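Transcriptional activator, putative (Pyrococcus furiosus, PDB 1RTW) is an all-helical protein of the TENA/THI-4/PQQC family whose role as a transcriptional activator is only putative. Local coordinates at residues L66-F69 / A70-Y74; W136-V139 / R140-K144. One frame throughout, in Å; residues are numbered along the deposited sequence.

Interaction 1: L66-F69 / A70-Y74; sequences LPFF and AESIY
The ring of Phe68 carries the hydroxyl of Ser72 over one face: Ser72 OG stands 3.2 Å from Phe68 CE1, displaced from the ring centre toward the rim. CE2 of the same phenyl in turn sits over the centre of one face of the Phe69 ring, 4.1 Å above its plane. Residues four apart on a helix meet on the same flank, and the opening turns of helix 66-89 are a worked example. With CG anti to the backbone N (chi1 158°), Phe68 holds its ring beside its own carbonyl, where the serine lies. Ser72 OG, anti to its carbonyl carbon (chi1 -62°), turns back along the helix and donates a hydrogen bond to Phe68 O at 2.8 Å, entering above the carbonyl plane, 43° out of it. Ser72 N reaches Phe68 O from nearer the plane, also at 2.8 Å, so one carbonyl is gripped by two donors of one residue. The neighbouring i to i+4 bonds are ordinary; that from Ile73 N to Phe69 O measures 3.0 Å. Glu71 runs its extended chain back past Pro67, whose CB is 4.0 Å from Glu71 OE1, while OE2 forms a salt bridge with Arg167. Helix 159-176 packs against Phe68, helix 33-60 against Phe69, and Tyr74 stacks on Tyr74 of the second subunit. Because the serine hydroxyl donates a hydrogen bond to a main-chain oxygen, it can lie in this buried setting against an aromatic face with its donor capacity met inside the helix.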
ATOM      1  N   LEU B  66     -11.639   2.736  14.420  1.00 23.74           N
ATOM      2  CA  LEU B  66     -10.537   3.681  14.543  1.00 22.57           C
ATOM      3  C   LEU B  66     -10.085   3.889  15.987  1.00 21.75           C
ATOM      4  O   LEU B  66      -8.889   3.856  16.259  1.00 22.30           O
ATOM      5  CB  LEU B  66     -10.868   5.010  13.859  1.00 20.22           C
ATOM      6  CG  LEU B  66     -11.051   4.851  12.345  1.00 21.95           C
ATOM      7  CD1 LEU B  66     -11.385   6.182  11.696  1.00 20.82           C
ATOM      8  CD2 LEU B  66      -9.792   4.271  11.726  1.00 19.33           C
ATOM      9  N   PRO B  67     -11.032   4.074  16.933  1.00 23.48           N
ATOM     10  CA  PRO B  67     -10.662   4.274  18.343  1.00 23.13           C
ATOM     11  C   PRO B  67      -9.938   3.043  18.911  1.00 22.25           C
ATOM     12  O   PRO B  67      -8.966   3.174  19.656  1.00 22.18           O
ATOM     13  CB  PRO B  67     -12.023   4.476  19.029  1.00 24.63           C
ATOM     14  CG  PRO B  67     -12.865   5.079  17.953  1.00 24.66           C
ATOM     15  CD  PRO B  67     -12.492   4.227  16.761  1.00 23.93           C
ATOM     16  N   PHE B  68     -10.420   1.854  18.552  1.00 19.69           N
ATOM     17  CA  PHE B  68      -9.820   0.605  19.013  1.00 18.52           C
ATOM     18  C   PHE B  68      -8.370   0.511  18.546  1.00 16.74           C
ATOM     19  O   PHE B  68      -7.471   0.208  19.332  1.00 15.57           O
ATOM     20  CB  PHE B  68     -10.631  -0.596  18.497  1.00 19.10           C
ATOM     21  CG  PHE B  68      -9.858  -1.888  18.462  1.00 18.62           C
ATOM     22  CD1 PHE B  68      -9.642  -2.618  19.624  1.00 17.19           C
ATOM     23  CD2 PHE B  68      -9.322  -2.357  17.267  1.00 19.35           C
ATOM     24  CE1 PHE B  68      -8.904  -3.792  19.601  1.00 16.19           C
ATOM     25  CE2 PHE B  68      -8.580  -3.533  17.237  1.00 20.01           C
ATOM     26  CZ  PHE B  68      -8.373  -4.248  18.409  1.00 21.30           C
ATOM     27  N   PHE B  69      -8.150   0.775  17.265  1.00 15.38           N
ATOM     28  CA  PHE B  69      -6.809   0.721  16.708  1.00 13.73           C
ATOM     29  C   PHE B  69      -5.900   1.774  17.303  1.00 13.94           C
ATOM     30  O   PHE B  69      -4.721   1.509  17.527  1.00 13.80           O
ATOM     31  CB  PHE B  69      -6.845   0.830  15.186  1.00 13.22           C
ATOM     32  CG  PHE B  69      -7.008  -0.500  14.488  1.00 13.35           C
ATOM     33  CD1 PHE B  69      -5.935  -1.379  14.389  1.00 12.97           C
ATOM     34  CD2 PHE B  69      -8.218  -0.865  13.926  1.00 11.70           C
ATOM     35  CE1 PHE B  69      -6.066  -2.602  13.732  1.00 14.85           C
ATOM     36  CE2 PHE B  69      -8.360  -2.089  13.268  1.00 14.56           C
ATOM     37  CZ  PHE B  69      -7.283  -2.958  13.168  1.00 12.77           C
ATOM     38  N   ALA B  70      -6.443   2.959  17.579  1.00 15.06           N
ATOM     39  CA  ALA B  70      -5.640   4.029  18.175  1.00 16.46           C
ATOM     40  C   ALA B  70      -5.148   3.637  19.565  1.00 17.13           C
ATOM     41  O   ALA B  70      -3.965   3.808  19.883  1.00 15.86           O
ATOM     42  CB  ALA B  70      -6.426   5.310  18.248  1.00 17.65           C
ATOM     43  N   GLU B  71      -6.056   3.066  20.354  1.00 17.85           N
ATOM     44  CA  GLU B  71      -5.780   2.622  21.713  1.00 21.68           C
ATOM     45  C   GLU B  71      -4.874   1.403  21.746  1.00 22.58           C
ATOM     46  O   GLU B  71      -3.964   1.330  22.573  1.00 24.03           O
ATOM     47  CB  GLU B  71      -7.092   2.292  22.439  1.00 25.85           C
ATOM     48  CG  GLU B  71      -7.984   3.500  22.732  1.00 31.64           C
ATOM     49  CD  GLU B  71      -9.468   3.157  22.793  1.00 37.22           C
ATOM     50  OE1 GLU B  71     -10.289   4.080  22.574  1.00 43.49           O
ATOM     51  OE2 GLU B  71      -9.825   1.980  23.044  1.00 35.58           O
ATOM     52  N   SER B  72      -5.131   0.449  20.853  1.00 22.45           N
ATOM     53  CA  SER B  72      -4.345  -0.779  20.790  1.00 20.81           C
ATOM     54  C   SER B  72      -2.910  -0.516  20.382  1.00 20.51           C
ATOM     55  O   SER B  72      -1.982  -1.042  21.001  1.00 22.79           O
ATOM     56  CB  SER B  72      -4.976  -1.783  19.833  1.00 20.33           C
ATOM     57  OG  SER B  72      -6.259  -2.138  20.279  1.00 19.33           O
ATOM     58  N   ILE B  73      -2.721   0.289  19.344  1.00 19.56           N
ATOM     59  CA  ILE B  73      -1.366   0.613  18.890  1.00 17.23           C
ATOM     60  C   ILE B  73      -0.588   1.317  20.000  1.00 16.86           C
ATOM     61  O   ILE B  73       0.582   0.996  20.248  1.00 14.89           O
ATOM     62  CB  ILE B  73      -1.388   1.467  17.625  1.00 15.97           C
ATOM     63  CG1 ILE B  73      -1.894   0.617  16.458  1.00 16.56           C
ATOM     64  CG2 ILE B  73      -0.000   2.030  17.323  1.00 15.65           C
ATOM     65  CD1 ILE B  73      -2.017   1.389  15.149  1.00 16.58           C
ATOM     66  N   TYR B  74      -1.260   2.229  20.702  1.00 15.32           N
ATOM     67  CA  TYR B  74      -0.636   2.953  21.801  1.00 16.77           C
ATOM     68  C   TYR B  74      -0.266   1.955  22.905  1.00 17.19           C
ATOM     69  O   TYR B  74       0.847   1.983  23.424  1.00 16.37           O
ATOM     70  CB  TYR B  74      -1.586   4.025  22.343  1.00 21.22           C
ATOM     71  CG  TYR B  74      -0.997   4.852  23.465  1.00 24.91           C
ATOM     72  CD1 TYR B  74       0.147   5.630  23.263  1.00 27.61           C
ATOM     73  CD2 TYR B  74      -1.556   4.826  24.737  1.00 25.70           C
ATOM     74  CE1 TYR B  74       0.719   6.357  24.311  1.00 30.35           C
ATOM     75  CE2 TYR B  74      -0.997   5.548  25.786  1.00 28.23           C
ATOM     76  CZ  TYR B  74       0.139   6.308  25.568  1.00 30.29           C
ATOM     77  OH  TYR B  74       0.698   7.019  26.605  1.00 34.86           O
TER

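Interaction 2: W136-V139 / R140-K144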
ATOM      1  N   TRP B 136       2.179 -17.353  27.310  1.00 28.54           N
ATOM      2  CA  TRP B 136       2.615 -16.714  28.534  1.00 26.74           C
ATOM      3  C   TRP B 136       1.684 -17.036  29.699  1.00 27.52           C
ATOM      4  O   TRP B 136       2.090 -16.984  30.857  1.00 26.43           O
ATOM      5  CB  TRP B 136       2.789 -15.214  28.307  1.00 23.92           C
ATOM      6  CG  TRP B 136       3.918 -14.961  27.355  1.00 23.87           C
ATOM      7  CD1 TRP B 136       3.823 -14.688  26.016  1.00 23.43           C
ATOM      8  CD2 TRP B 136       5.317 -15.067  27.641  1.00 21.70           C
ATOM      9  NE1 TRP B 136       5.070 -14.626  25.455  1.00 20.12           N
ATOM     10  CE2 TRP B 136       6.002 -14.852  26.423  1.00 21.44           C
ATOM     11  CE3 TRP B 136       6.052 -15.321  28.802  1.00 21.77           C
ATOM     12  CZ2 TRP B 136       7.398 -14.896  26.340  1.00 21.48           C
ATOM     13  CZ3 TRP B 136       7.438 -15.364  28.714  1.00 21.23           C
ATOM     14  CH2 TRP B 136       8.094 -15.147  27.492  1.00 21.59           C
ATOM     15  N   LYS B 137       0.450 -17.418  29.386  1.00 29.38           N
ATOM     16  CA  LYS B 137      -0.504 -17.792  30.424  1.00 31.75           C
ATOM     17  C   LYS B 137      -0.039 -19.156  30.940  1.00 32.80           C
ATOM     18  O   LYS B 137      -0.033 -19.405  32.147  1.00 33.08           O
ATOM     19  CB  LYS B 137      -1.920 -17.883  29.850  1.00 34.84           C
ATOM     20  CG  LYS B 137      -3.020 -17.747  30.889  1.00 37.66           C
ATOM     21  CD  LYS B 137      -4.372 -17.451  30.252  1.00 39.83           C
ATOM     22  CE  LYS B 137      -4.823 -18.564  29.316  1.00 41.93           C
ATOM     23  NZ  LYS B 137      -6.137 -18.261  28.682  1.00 42.35           N
ATOM     24  N   TRP B 138       0.399 -20.012  30.016  1.00 31.64           N
ATOM     25  CA  TRP B 138       0.900 -21.329  30.374  1.00 30.58           C
ATOM     26  C   TRP B 138       2.099 -21.161  31.295  1.00 31.17           C
ATOM     27  O   TRP B 138       2.222 -21.852  32.305  1.00 31.55           O
ATOM     28  CB  TRP B 138       1.331 -22.111  29.134  1.00 29.82           C
ATOM     29  CG  TRP B 138       1.729 -23.537  29.452  1.00 31.16           C
ATOM     30  CD1 TRP B 138       0.925 -24.637  29.408  1.00 30.60           C
ATOM     31  CD2 TRP B 138       3.011 -23.997  29.906  1.00 30.75           C
ATOM     32  NE1 TRP B 138       1.619 -25.752  29.812  1.00 32.02           N
ATOM     33  CE2 TRP B 138       2.898 -25.388  30.124  1.00 31.93           C
ATOM     34  CE3 TRP B 138       4.235 -23.369  30.155  1.00 30.96           C
ATOM     35  CZ2 TRP B 138       3.975 -26.166  30.575  1.00 33.75           C
ATOM     36  CZ3 TRP B 138       5.306 -24.144  30.605  1.00 32.92           C
ATOM     37  CH2 TRP B 138       5.163 -25.529  30.813  1.00 32.77           C
ATOM     38  N   VAL B 139       2.989 -20.244  30.930  1.00 31.56           N
ATOM     39  CA  VAL B 139       4.176 -19.982  31.725  1.00 31.76           C
ATOM     40  C   VAL B 139       3.826 -19.512  33.138  1.00 34.34           C
ATOM     41  O   VAL B 139       4.394 -20.004  34.108  1.00 34.66           O
ATOM     42  CB  VAL B 139       5.101 -18.964  31.032  1.00 29.03           C
ATOM     43  CG1 VAL B 139       6.225 -18.559  31.959  1.00 28.15           C
ATOM     44  CG2 VAL B 139       5.683 -19.573  29.768  1.00 27.31           C
ATOM     45  N   ARG B 140       2.875 -18.589  33.259  1.00 37.00           N
ATOM     46  CA  ARG B 140       2.480 -18.086  34.572  1.00 40.09           C
ATOM     47  C   ARG B 140       1.906 -19.204  35.441  1.00 39.76           C
ATOM     48  O   ARG B 140       2.119 -19.232  36.656  1.00 38.45           O
ATOM     49  CB  ARG B 140       1.437 -16.972  34.444  1.00 43.15           C
ATOM     50  CG  ARG B 140       1.002 -16.391  35.791  1.00 47.72           C
ATOM     51  CD  ARG B 140      -0.200 -15.463  35.659  1.00 51.42           C
ATOM     52  NE  ARG B 140      -1.348 -16.132  35.041  1.00 56.00           N
ATOM     53  CZ  ARG B 140      -2.410 -15.502  34.546  1.00 58.06           C
ATOM     54  NH1 ARG B 140      -2.487 -14.177  34.592  1.00 60.35           N
ATOM     55  NH2 ARG B 140      -3.398 -16.195  33.994  1.00 57.69           N
ATOM     56  N   GLU B 141       1.233 -20.146  34.793  1.00 40.59           N
ATOM     57  CA  GLU B 141       0.592 -21.264  35.463  1.00 41.66           C
ATOM     58  C   GLU B 141       1.477 -22.469  35.748  1.00 42.31           C
ATOM     59  O   GLU B 141       1.044 -23.408  36.407  1.00 42.98           O
ATOM     60  CB  GLU B 141      -0.641 -21.688  34.674  1.00 42.70           C
ATOM     61  CG  GLU B 141      -1.709 -20.599  34.633  1.00 46.49           C
ATOM     62  CD  GLU B 141      -2.797 -20.839  33.597  1.00 49.59           C
ATOM     63  OE1 GLU B 141      -2.741 -21.850  32.861  1.00 50.54           O
ATOM     64  OE2 GLU B 141      -3.718 -19.999  33.513  1.00 51.66           O
ATOM     65  N   ASN B 142       2.704 -22.460  35.241  1.00 42.32           N
ATOM     66  CA  ASN B 142       3.613 -23.571  35.491  1.00 43.24           C
ATOM     67  C   ASN B 142       4.929 -23.077  36.076  1.00 43.39           C
ATOM     68  O   ASN B 142       5.903 -23.824  36.175  1.00 42.92           O
ATOM     69  CB  ASN B 142       3.835 -24.397  34.220  1.00 43.10           C
ATOM     70  CG  ASN B 142       2.661 -25.318  33.913  1.00 44.71           C
ATOM     71  OD1 ASN B 142       2.604 -26.454  34.391  1.00 43.42           O
ATOM     72  ND2 ASN B 142       1.709 -24.824  33.129  1.00 45.38           N
ATOM     73  N   LEU B 143       4.912 -21.826  36.518  1.00 43.77           N
ATOM     74  CA  LEU B 143       6.069 -21.171  37.112  1.00 48.01           C
ATOM     75  C   LEU B 143       6.359 -21.746  38.504  1.00 52.71           C
ATOM     76  O   LEU B 143       5.568 -21.555  39.435  1.00 51.45           O
ATOM     77  CB  LEU B 143       5.794 -19.667  37.213  1.00 43.75           C
ATOM     78  CG  LEU B 143       6.948 -18.679  37.360  1.00 41.93           C
ATOM     79  CD1 LEU B 143       7.869 -18.772  36.156  1.00 40.54           C
ATOM     80  CD2 LEU B 143       6.389 -17.272  37.486  1.00 41.78           C
ATOM     81  N   LYS B 144       7.472 -22.474  38.630  1.00 59.77           N
ATOM     82  CA  LYS B 144       7.871 -23.066  39.911  1.00 66.87           C
ATOM     83  C   LYS B 144       8.116 -21.945  40.909  1.00 68.43           C
ATOM     84  O   LYS B 144       7.492 -21.896  41.970  1.00 66.53           O
ATOM     85  CB  LYS B 144       9.149 -23.895  39.780  1.00 73.95           C
ATOM     86  CG  LYS B 144       9.060 -25.091  38.856  1.00 79.72           C
ATOM     87  CD  LYS B 144      10.215 -26.048  39.117  1.00 83.92           C
ATOM     88  CE  LYS B 144      11.564 -25.335  39.054  1.00 86.74           C
ATOM     89  NZ  LYS B 144      12.700 -26.227  39.422  1.00 91.68           N
TER
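Trp138 swings its indole beside its own carbonyl, CG anti to the backbone N, and Asn142 turns CG back along the chain, anti to its carbonyl carbon (chi1 -77°); the two flat groups thereby stack near the C-terminal end of helix 118-142. Indole and amide planes lie only 18° apart, with Asn142 ND2 over the middle of one indole face, 3.3 Å from Trp138 CE2. Asn142 CB adds a CH-pi contact, 3.9 Å from the centroid of the six-membered ring of Trp138. The general lesson is that a side chain can bond back to the main chain near a helix end: the Asn142 amide donates through ND2 to Trp138 O, four residues back, which also receives a weak bond from Glu141 N. That anchor fixes the amide's rotation above the ring. On the solvent-facing flank, Lys137 and Glu141 run side by side, Lys137 CG lying 3.5 Å from Glu141 OE2, and Lys137 NZ forms a salt bridge with Glu134. Leu23 and Ala27 of helix 21-28 pack against Trp138. The Asn142 ND2 to Trp138 O bond is 3.1 Å long and nearly straight at 169°, with the acceptor in the amide plane.

How the interactions relate
Followed from the N terminus, the chain completes interaction 1 in the first turns of helix 66-89 and reaches interaction 2 much later, where helix 118-142 gives way to the segment leading toward helix 150-157. Each is local to one helix, so neither closes a long loop, and they stand in series without nesting or crossing. The centres of interactions 1 and 2 are about 28 Å apart. The nearest atoms of interactions 1 and 2 are about 16 Å apart, so the two do not touch. Interaction 1 faces helices 33-60 and 159-176 and a second subunit; interaction 2 faces helices 21-28 and 150-157, with no other chain touching it. Together they exemplify i to i+4 pairing at opposite ends of two different helices.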